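Local coordinates for protein transketolase (Campylobacter jejuni, PDB 3L84) that belongs to the transketolase family of thiamine diphosphate-binding enzymes, pairing two chains in its assembly and building each chain from three sheet-containing alpha/beta regions, at residues L6-N11 and H281-S286; L39-Y44 and E219-L224; L46-K51 and H77-D82; N213-E218 and A238-A243. All blocks are in the same frame, centred on the assembly; numbering follows the deposited sequence.

Contact 1. Residues L6-N11 and H281-S286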
# COMPACT_ATOMS: atom_id res chain seq x y z
N LEU A 6 30.22 -7.85 29.76
CA LEU A 6 29.03 -7.44 29.01
C LEU A 6 28.88 -5.93 28.97
O LEU A 6 28.50 -5.37 27.95
CB LEU A 6 27.75 -8.07 29.58
CG LEU A 6 27.47 -9.49 29.08
CD1 LEU A 6 27.08 -9.44 27.60
CD2 LEU A 6 28.64 -10.42 29.29
N GLN A 7 29.18 -5.26 30.07
CA GLN A 7 29.11 -3.81 30.10
C GLN A 7 30.11 -3.19 29.13
O GLN A 7 29.77 -2.27 28.37
CB GLN A 7 29.41 -3.31 31.50
CG GLN A 7 29.29 -1.83 31.63
CD GLN A 7 29.61 -1.38 33.05
OE1 GLN A 7 30.35 -0.40 33.25
NE2 GLN A 7 29.09 -2.11 34.04
N GLU A 8 31.33 -3.71 29.11
CA GLU A 8 32.32 -3.21 28.18
C GLU A 8 31.90 -3.46 26.73
O GLU A 8 32.00 -2.58 25.88
CB GLU A 8 33.70 -3.81 28.45
CG GLU A 8 34.80 -3.04 27.68
CD GLU A 8 36.16 -3.71 27.69
OE1 GLU A 8 36.35 -4.66 26.89
OE2 GLU A 8 37.05 -3.25 28.45
N GLN A 9 31.38 -4.66 26.45
CA GLN A 9 30.89 -4.99 25.11
C GLN A 9 29.76 -4.06 24.69
O GLN A 9 29.76 -3.53 23.56
CB GLN A 9 30.46 -6.46 25.04
CG GLN A 9 31.63 -7.41 24.98
CD GLN A 9 31.15 -8.84 24.85
OE1 GLN A 9 30.71 -9.45 25.84
NE2 GLN A 9 31.16 -9.36 23.63
N ALA A 10 28.80 -3.85 25.57
CA ALA A 10 27.65 -2.98 25.25
C ALA A 10 28.10 -1.57 25.01
O ALA A 10 27.66 -0.90 24.06
CB ALA A 10 26.59 -3.05 26.35
N ASN A 11 29.00 -1.06 25.85
CA ASN A 11 29.47 0.29 25.66
C ASN A 11 30.32 0.45 24.41
O ASN A 11 30.28 1.50 23.77
CB ASN A 11 30.17 0.78 26.94
CG ASN A 11 29.17 1.07 28.05
OD1 ASN A 11 28.00 1.35 27.78
ND2 ASN A 11 29.61 0.99 29.30
N HIS A 281 36.92 3.46 19.08
CA HIS A 281 37.78 2.69 19.94
C HIS A 281 37.14 1.35 20.27
O HIS A 281 35.98 1.28 20.66
CB HIS A 281 38.02 3.44 21.25
CG HIS A 281 38.91 2.69 22.20
ND1 HIS A 281 40.21 2.40 21.90
CD2 HIS A 281 38.65 2.12 23.40
CE1 HIS A 281 40.74 1.69 22.89
NE2 HIS A 281 39.82 1.53 23.82
N ILE A 282 37.93 0.29 20.16
CA ILE A 282 37.50 -1.05 20.55
C ILE A 282 38.47 -1.58 21.62
O ILE A 282 39.63 -1.90 21.32
CB ILE A 282 37.45 -2.00 19.33
CG1 ILE A 282 36.57 -1.39 18.22
CG2 ILE A 282 37.00 -3.40 19.80
CD1 ILE A 282 36.59 -2.13 16.88
N PRO A 283 38.02 -1.63 22.89
CA PRO A 283 38.92 -2.16 23.93
C PRO A 283 39.29 -3.61 23.71
O PRO A 283 38.51 -4.35 23.10
CB PRO A 283 38.11 -2.02 25.23
CG PRO A 283 36.96 -1.19 24.91
CD PRO A 283 36.72 -1.23 23.44
N GLN A 284 40.46 -4.01 24.18
CA GLN A 284 40.93 -5.39 24.00
C GLN A 284 39.99 -6.51 24.43
O GLN A 284 39.79 -7.44 23.66
CB GLN A 284 42.27 -5.60 24.72
CG GLN A 284 43.45 -5.16 23.91
CD GLN A 284 43.66 -6.01 22.67
OE1 GLN A 284 43.58 -5.51 21.56
NE2 GLN A 284 43.90 -7.30 22.86
N ALA A 285 39.46 -6.48 25.64
CA ALA A 285 38.64 -7.60 26.12
C ALA A 285 37.43 -7.78 25.22
O ALA A 285 37.08 -8.90 24.85
CB ALA A 285 38.21 -7.40 27.61
N SER A 286 36.80 -6.67 24.84
CA SER A 286 35.64 -6.69 23.97
C SER A 286 36.03 -7.13 22.58
O SER A 286 35.32 -7.91 21.95
CB SER A 286 34.95 -5.33 23.93
OG SER A 286 34.26 -5.10 25.16
O HOH W 1 39.50 -4.32 27.59

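Contact 2. Residues L39-Y44 and E219-L224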
# COMPACT_ATOMS: atom_id res chain seq x y z
N LEU A 39 21.78 -6.48 22.51
CA LEU A 39 22.63 -7.09 21.47
C LEU A 39 23.87 -7.74 22.04
O LEU A 39 24.29 -8.78 21.57
CB LEU A 39 22.93 -6.07 20.37
CG LEU A 39 23.61 -6.68 19.13
CD1 LEU A 39 22.84 -7.80 18.48
CD2 LEU A 39 23.89 -5.56 18.12
N SER A 40 24.46 -7.14 23.07
CA SER A 40 25.60 -7.75 23.70
C SER A 40 25.30 -9.13 24.24
O SER A 40 26.06 -10.07 24.04
CB SER A 40 26.10 -6.83 24.80
OG SER A 40 26.59 -5.67 24.18
N VAL A 41 24.17 -9.27 24.94
CA VAL A 41 23.78 -10.59 25.41
C VAL A 41 23.41 -11.54 24.27
O VAL A 41 23.79 -12.69 24.23
CB VAL A 41 22.62 -10.50 26.40
CG1 VAL A 41 22.23 -11.87 26.88
CG2 VAL A 41 23.01 -9.62 27.60
N LEU A 42 22.66 -11.02 23.30
CA LEU A 42 22.26 -11.82 22.15
C LEU A 42 23.46 -12.38 21.40
O LEU A 42 23.38 -13.48 20.86
CB LEU A 42 21.36 -10.99 21.20
CG LEU A 42 20.78 -11.73 20.01
CD1 LEU A 42 19.92 -12.93 20.39
CD2 LEU A 42 19.94 -10.76 19.18
N SER A 43 24.58 -11.66 21.37
CA SER A 43 25.78 -12.16 20.70
C SER A 43 26.26 -13.53 21.23
O SER A 43 26.91 -14.28 20.50
CB SER A 43 26.94 -11.16 20.77
OG SER A 43 27.52 -11.09 22.06
N TYR A 44 25.94 -13.86 22.48
CA TYR A 44 26.31 -15.15 23.07
C TYR A 44 25.37 -16.26 22.67
O TYR A 44 25.69 -17.43 22.86
CB TYR A 44 26.33 -15.03 24.61
CG TYR A 44 27.48 -14.22 25.12
CD1 TYR A 44 28.65 -14.85 25.55
CD2 TYR A 44 27.44 -12.83 25.13
CE1 TYR A 44 29.72 -14.12 26.00
CE2 TYR A 44 28.52 -12.09 25.58
CZ TYR A 44 29.66 -12.74 26.02
OH TYR A 44 30.74 -12.03 26.48
N GLU A 219 18.45 -10.43 33.23
CA GLU A 219 17.06 -10.60 32.77
C GLU A 219 17.02 -10.87 31.26
O GLU A 219 16.24 -11.71 30.79
CB GLU A 219 16.23 -9.34 33.05
CG GLU A 219 15.90 -9.08 34.49
CD GLU A 219 14.98 -7.89 34.67
OE1 GLU A 219 13.98 -7.77 33.90
OE2 GLU A 219 15.22 -7.07 35.61
N ILE A 220 17.89 -10.22 30.50
CA ILE A 220 17.94 -10.44 29.04
C ILE A 220 18.32 -11.88 28.76
O ILE A 220 17.69 -12.57 27.95
CB ILE A 220 18.93 -9.51 28.34
CG1 ILE A 220 18.57 -8.04 28.54
CG2 ILE A 220 19.02 -9.85 26.85
CD1 ILE A 220 19.73 -7.03 28.35
N ASN A 221 19.37 -12.36 29.43
CA ASN A 221 19.86 -13.71 29.23
C ASN A 221 18.78 -14.74 29.59
O ASN A 221 18.52 -15.66 28.81
CB ASN A 221 21.13 -13.97 30.01
CG ASN A 221 21.69 -15.31 29.72
OD1 ASN A 221 22.08 -15.61 28.60
ND2 ASN A 221 21.79 -16.15 30.76
N LYS A 222 18.11 -14.54 30.73
CA LYS A 222 17.08 -15.47 31.17
C LYS A 222 15.91 -15.47 30.17
O LYS A 222 15.36 -16.52 29.87
CB LYS A 222 16.59 -15.09 32.57
CG LYS A 222 15.54 -16.02 33.13
CD LYS A 222 15.11 -15.63 34.53
CE LYS A 222 14.03 -16.56 35.06
NZ LYS A 222 13.93 -16.47 36.55
N ALA A 223 15.54 -14.30 29.66
CA ALA A 223 14.45 -14.21 28.69
C ALA A 223 14.79 -14.94 27.39
O ALA A 223 13.96 -15.63 26.82
CB ALA A 223 14.10 -12.73 28.40
N LEU A 224 16.01 -14.79 26.94
CA LEU A 224 16.45 -15.46 25.73
C LEU A 224 16.47 -16.96 25.92
O LEU A 224 16.04 -17.70 25.05
CB LEU A 224 17.81 -14.94 25.28
CG LEU A 224 17.78 -13.55 24.65
CD1 LEU A 224 19.21 -13.02 24.39
CD2 LEU A 224 16.96 -13.52 23.34

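Contact 3. Residues L46-K51 and H77-D82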
# COMPACT_ATOMS: atom_id res chain seq x y z
N LEU A 46 23.49 -16.13 19.47
CA LEU A 46 23.37 -16.19 18.03
C LEU A 46 24.36 -17.18 17.46
O LEU A 46 25.57 -17.14 17.78
CB LEU A 46 23.65 -14.79 17.45
CG LEU A 46 23.25 -14.54 16.01
CD1 LEU A 46 21.72 -14.48 15.93
CD2 LEU A 46 23.87 -13.27 15.48
N LYS A 47 23.86 -18.08 16.62
CA LYS A 47 24.68 -19.07 15.94
C LYS A 47 24.85 -18.60 14.50
O LYS A 47 23.86 -18.44 13.75
CB LYS A 47 23.97 -20.40 16.01
CG LYS A 47 24.72 -21.57 15.44
CD LYS A 47 23.79 -22.76 15.26
CE LYS A 47 22.78 -22.52 14.15
NZ LYS A 47 22.23 -23.76 13.67
N HIS A 48 26.07 -18.33 14.11
CA HIS A 48 26.39 -17.73 12.81
C HIS A 48 27.86 -17.87 12.51
O HIS A 48 28.68 -17.99 13.42
CB HIS A 48 25.94 -16.25 12.78
CG HIS A 48 26.67 -15.31 13.70
ND1 HIS A 48 26.78 -15.44 15.07
CD2 HIS A 48 27.25 -14.13 13.39
CE1 HIS A 48 27.45 -14.39 15.55
NE2 HIS A 48 27.73 -13.58 14.55
N ASN A 49 28.18 -17.86 11.22
CA ASN A 49 29.56 -17.90 10.77
C ASN A 49 29.91 -16.60 10.03
O ASN A 49 29.53 -16.42 8.88
CB ASN A 49 29.83 -19.09 9.85
CG ASN A 49 31.29 -19.20 9.52
OD1 ASN A 49 32.09 -18.31 9.90
ND2 ASN A 49 31.68 -20.30 8.89
N PRO A 50 30.59 -15.66 10.71
CA PRO A 50 30.96 -14.40 10.08
C PRO A 50 31.73 -14.57 8.76
O PRO A 50 31.69 -13.68 7.92
CB PRO A 50 31.81 -13.71 11.16
CG PRO A 50 31.35 -14.29 12.44
CD PRO A 50 31.08 -15.75 12.10
N LYS A 51 32.46 -15.67 8.59
CA LYS A 51 33.23 -15.88 7.37
C LYS A 51 32.42 -16.63 6.30
O LYS A 51 32.89 -16.82 5.17
CB LYS A 51 34.52 -16.65 7.67
CG LYS A 51 35.41 -15.95 8.69
CD LYS A 51 35.81 -14.54 8.28
CE LYS A 51 36.92 -13.99 9.19
NZ LYS A 51 37.13 -12.50 9.08
N HIS A 77 31.07 -5.67 12.19
CA HIS A 77 32.50 -5.42 12.21
C HIS A 77 33.17 -6.15 13.38
O HIS A 77 34.18 -6.84 13.24
CB HIS A 77 32.79 -3.92 12.35
CG HIS A 77 34.25 -3.65 12.47
ND1 HIS A 77 34.87 -3.20 13.62
CD2 HIS A 77 35.24 -3.90 11.58
CE1 HIS A 77 36.18 -3.13 13.41
NE2 HIS A 77 36.42 -3.57 12.19
N LEU A 78 32.61 -5.99 14.57
CA LEU A 78 33.19 -6.59 15.77
C LEU A 78 33.21 -8.11 15.72
O LEU A 78 34.12 -8.74 16.27
CB LEU A 78 32.44 -6.14 17.02
CG LEU A 78 32.67 -4.68 17.39
CD1 LEU A 78 31.55 -4.16 18.32
CD2 LEU A 78 34.03 -4.51 18.07
N SER A 79 32.20 -8.70 15.10
CA SER A 79 32.08 -10.15 15.02
C SER A 79 32.92 -10.80 13.96
O SER A 79 32.97 -12.05 13.91
CB SER A 79 30.62 -10.55 14.79
OG SER A 79 29.83 -10.14 15.87
N GLY A 80 33.57 -10.01 13.07
CA GLY A 80 34.46 -10.58 12.08
C GLY A 80 33.90 -10.71 10.69
O GLY A 80 34.53 -11.38 9.85
N TYR A 81 32.78 -10.07 10.39
CA TYR A 81 32.27 -10.03 9.03
C TYR A 81 33.16 -9.14 8.19
O TYR A 81 34.01 -8.40 8.70
CB TYR A 81 30.84 -9.53 9.02
CG TYR A 81 29.82 -10.50 9.54
CD1 TYR A 81 29.64 -10.71 10.88
CD2 TYR A 81 29.00 -11.22 8.67
CE1 TYR A 81 28.66 -11.59 11.36
CE2 TYR A 81 28.05 -12.11 9.14
CZ TYR A 81 27.91 -12.32 10.45
OH TYR A 81 26.94 -13.18 10.95
N ASP A 82 32.93 -9.15 6.88
CA ASP A 82 33.74 -8.39 5.94
C ASP A 82 33.23 -6.96 5.89
O ASP A 82 32.64 -6.50 4.90
CB ASP A 82 33.67 -9.05 4.56
CG ASP A 82 34.59 -8.42 3.56
OD1 ASP A 82 35.58 -7.75 3.95
OD2 ASP A 82 34.29 -8.59 2.37
O HOH W 2 31.49 -11.57 6.03

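Contact 4. Residues N213-E218 and A238-A243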
# COMPACT_ATOMS: atom_id res chain seq x y z
N ASN A 213 13.44 -5.84 31.77
CA ASN A 213 14.27 -4.64 31.75
C ASN A 213 15.38 -4.92 30.74
O ASN A 213 16.25 -5.78 30.93
CB ASN A 213 14.85 -4.39 33.15
CG ASN A 213 15.78 -3.20 33.23
OD1 ASN A 213 16.27 -2.71 32.25
ND2 ASN A 213 16.01 -2.72 34.47
N GLY A 214 15.35 -4.16 29.65
CA GLY A 214 16.31 -4.31 28.56
C GLY A 214 17.70 -3.79 28.84
O GLY A 214 18.56 -3.84 27.94
N HIS A 215 17.96 -3.32 30.07
CA HIS A 215 19.31 -2.94 30.51
C HIS A 215 19.85 -3.83 31.60
O HIS A 215 20.91 -3.53 32.17
CB HIS A 215 19.35 -1.47 30.93
CG HIS A 215 18.88 -0.55 29.85
ND1 HIS A 215 19.46 -0.53 28.60
CD2 HIS A 215 17.85 0.32 29.80
CE1 HIS A 215 18.81 0.33 27.83
NE2 HIS A 215 17.84 0.87 28.54
N ASP A 216 19.16 -4.93 31.89
CA ASP A 216 19.62 -5.86 32.91
C ASP A 216 20.10 -7.13 32.25
O ASP A 216 19.33 -7.91 31.70
CB ASP A 216 18.54 -6.16 33.94
CG ASP A 216 19.07 -6.97 35.12
OD1 ASP A 216 19.07 -8.20 35.04
OD2 ASP A 216 19.49 -6.36 36.13
N TYR A 217 21.41 -7.35 32.29
CA TYR A 217 22.00 -8.45 31.54
C TYR A 217 21.44 -9.81 31.94
O TYR A 217 21.17 -10.64 31.06
CB TYR A 217 23.53 -8.46 31.67
CG TYR A 217 24.16 -7.17 31.18
CD1 TYR A 217 24.06 -6.79 29.85
CD2 TYR A 217 24.81 -6.32 32.04
CE1 TYR A 217 24.59 -5.62 29.39
CE2 TYR A 217 25.35 -5.13 31.60
CZ TYR A 217 25.23 -4.78 30.25
OH TYR A 217 25.72 -3.59 29.80
N GLU A 218 21.25 -10.01 33.24
CA GLU A 218 20.69 -11.26 33.71
C GLU A 218 19.28 -11.46 33.20
O GLU A 218 18.93 -12.56 32.80
CB GLU A 218 20.77 -11.32 35.25
CG GLU A 218 20.19 -12.58 35.90
CD GLU A 218 20.37 -12.64 37.43
OE1 GLU A 218 20.50 -11.58 38.10
OE2 GLU A 218 20.37 -13.78 37.97
N ALA A 238 10.95 -5.57 25.83
CA ALA A 238 12.13 -5.11 26.57
C ALA A 238 12.01 -3.63 26.84
O ALA A 238 12.02 -2.82 25.92
CB ALA A 238 13.38 -5.44 25.79
N LYS A 239 11.80 -3.26 28.10
CA LYS A 239 11.71 -1.85 28.45
C LYS A 239 13.10 -1.23 28.43
O LYS A 239 13.99 -1.69 29.13
CB LYS A 239 11.07 -1.70 29.81
CG LYS A 239 10.73 -0.26 30.14
CD LYS A 239 9.75 -0.16 31.32
CE LYS A 239 9.50 1.29 31.68
NZ LYS A 239 10.79 1.99 32.01
N THR A 240 13.30 -0.19 27.62
CA THR A 240 14.61 0.43 27.48
C THR A 240 14.45 1.94 27.56
O THR A 240 13.34 2.52 27.54
CB THR A 240 15.32 0.10 26.15
OG1 THR A 240 14.61 0.75 25.10
CG2 THR A 240 15.40 -1.35 25.91
N THR A 241 15.60 2.58 27.78
CA THR A 241 15.72 4.02 27.77
C THR A 241 16.38 4.40 26.45
O THR A 241 17.51 3.97 26.17
CB THR A 241 16.57 4.49 28.94
OG1 THR A 241 15.88 4.18 30.18
CG2 THR A 241 16.83 5.98 28.86
N ILE A 242 15.71 5.18 25.62
CA ILE A 242 16.34 5.62 24.39
C ILE A 242 17.58 6.46 24.77
O ILE A 242 17.58 7.18 25.75
CB ILE A 242 15.39 6.38 23.45
CG1 ILE A 242 15.98 6.42 22.04
CG2 ILE A 242 15.03 7.79 23.96
CD1 ILE A 242 15.03 7.02 21.00
N ALA A 243 18.65 6.26 24.01
CA ALA A 243 19.92 6.95 24.28
C ALA A 243 20.48 6.62 25.67
O ALA A 243 21.17 7.42 26.30
CB ALA A 243 19.78 8.46 24.06
O HOH W 3 14.61 -0.39 31.50

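Contact 1. Residues L6-N11 and H281-S286
The carboxylate of Glu8 carries Pro283 over one face, CB lying 3.6 Å from Glu8 CD, while Ala285 CB comes up to Glu8 OE1 at 3.4 Å from the other side of the plane. Ser286 OG donates to that same oxygen over 2.7 Å, using the anti lone pair that points away from OE2, and Ser286 N adds a weak, bent bond to OE1 of 2.9 Å (126° at the hydrogen). The second oxygen works through water 1, which donates to OE2 at 2.8 Å and accepts from Ala285 N. Chain shape explains the reach: with CG anti to the backbone N (chi1 -167°) and the rest extended, Glu8 spans the gap and slides past Pro283 in the opposite direction. Beside it, Gln9 CG packs on Ser286 OG at 3.5 Å, whereas its amide turns elsewhere, OE1 bonding to Tyr44 OH and NE2 to a glycerol. Pro283 is the N-cap residue, and the carboxylate lies against the first turn of helix 284-291, whose end would probably stabilise its negative charge. Thus a glutamate of helix 3-24 reaches the N-terminal turn of another helix within the thiamine diphosphate-binding domain.

Contact 2. Residues L39-Y44 and E219-L224
Val41 CB meets Ile220 CG2 at 3.7 Å. Val41 CG1 stands opposite the backbone N (chi1 180°) and so projects toward the turn from Ile220 to Leu224. There it lies over the helix backbone at Asn221, 3.8 Å from CA, and reaches Leu224 CD1 at 4.1 Å. Val41 CG2 takes the other branch and rests against Ile220 CB and CG2. Ile220 answers with its short branch: CG2 is turned away from its own N into the interface, while CG1, anti to the carbonyl carbon, carries CD1 toward Gly214. Here the two beta-branched side chains cross at a slant. Further along, Leu42 holds CG anti to its N (chi1 -175°), which brings its CD1 to Leu224 CD1 at 4.1 Å; the two leucines meet at about a right angle, and the same Leu224 methyl also rests 4.0 Å from Leu42 CA. Asn221 CB lies 3.9 Å from Val41 CG1, while its OD1 accepts a hydrogen bond from His45 NE2. Met1 also touches Val41 and Asn221, and Ile212 of strand 208-213 supports Ile220 from the sheet side. The contact is thus apolar helix-to-helix packing between helix 30-42 and helix 217-228, in the layered alpha/beta fold of the thiamine diphosphate-binding domain.

Contact 3. Residues L46-K51 and H77-D82
Gly80 ends helix 69-79 in a Schellman motif, its positive phi (101°) turning the chain so that Ser79 O and Gly80 face Pro50. Pro50 CG is 3.1 Å from Ser79 O, a tight approach to a carbonyl that is buried and has no hydrogen-bonding partner in the model, and Pro50 CB lies 3.7 Å from Gly80 C. The Tyr81 ring turns back along Pro50, which lies over one of its faces: Pro50 CA sits 3.7 Å from the ring centroid and 8° off the normal, a CH-pi contact, while Pro50 CB touches CD1. The His48 and Tyr81 rings meet rim to rim, centroids 5.7 Å apart, neither over the face of the other. Loop 46-51, which leads from helix 30-42 toward strand 60-63, is thereby held against the C-terminal end of helix 69-79. Ala293 of helix 293-310 touches both Pro50 and His48. An Asx turn shapes the loop, Asn49 OD1 accepting from Lys51 N at 3.0 Å from above the carbonyl plane. Lys51 bends at chi2 (-58°), which brings NZ back across the turn to donate to Gly80 O over 2.9 Å, in the carbonyl plane. Water 2 donates to Pro50 O and accepts from Asp82 N.

Contact 4. Residues N213-E218 and A238-A243
The imidazole of His215 reaches across Thr240 at about a right angle, NE2 lying 3.4 Å from Thr240 CA and 3.6 Å from its CB. The same nitrogen is the acceptor for Thr241 N at 2.9 Å; the bond is almost straight (171°), and the donor sits only 7° out of the ring plane. At the other end of the ring, ND1 is hydrogen-bonded to Asp37 OD2 of helix 30-42, so both ring nitrogens are engaged and the rotation of the imidazole is fixed. Gly214 comes next to the strand: its N donates to Lys239 O over 2.9 Å, and its CA packs near Ala238 CB and Thr240 CG2. Asn213, bridged in parallel to Lys239, has CG turned away from the backbone N (chi1 178°), which carries OD1 back over its own turn to accept from His215 N at 2.8 Å. This Asx turn coincides with a type I beta turn from Asn213 to Asp216. Water 3 donates to both Asn213 OD1 and Lys239 O, adding a second tie beside the Gly214 bond. Thr240 OG1 is held by Asp180. The contact joins the C-terminal ends of neighbouring parallel strands 208-213, outermost of the sheet within this chain, and 234-239, at the exit into helix 217-228, with Ile38 of helix 30-42 packing on Ala238 and Thr240.

All four contacts lie on the same side of the chain's centre, within the thiamine diphosphate-binding region. Contacts 1 and 2 have centres 16 Å apart and meet through the probable hydrogen bond of Gln9 OE1 with Tyr44 OH (2.7 Å). Glycerol, probably from the crystallisation liquor, is hydrogen-bonded by Gln9 of contact 1 and by Ser43 of contact 2. Contact 2 is nearer still to contact 4, 11 Å between centres: both use helix 217-228, and Glu219 OE1 probably bonds to Asn213 N at 2.9 Å. Tyr217 ties contact 4 to contact 1 by packing on Gln7 and Ala10. Contact 3 meets contact 1 where Ile282 packs on His77 and Leu78, but stays about 13 Å, nearest atoms, from contact 4.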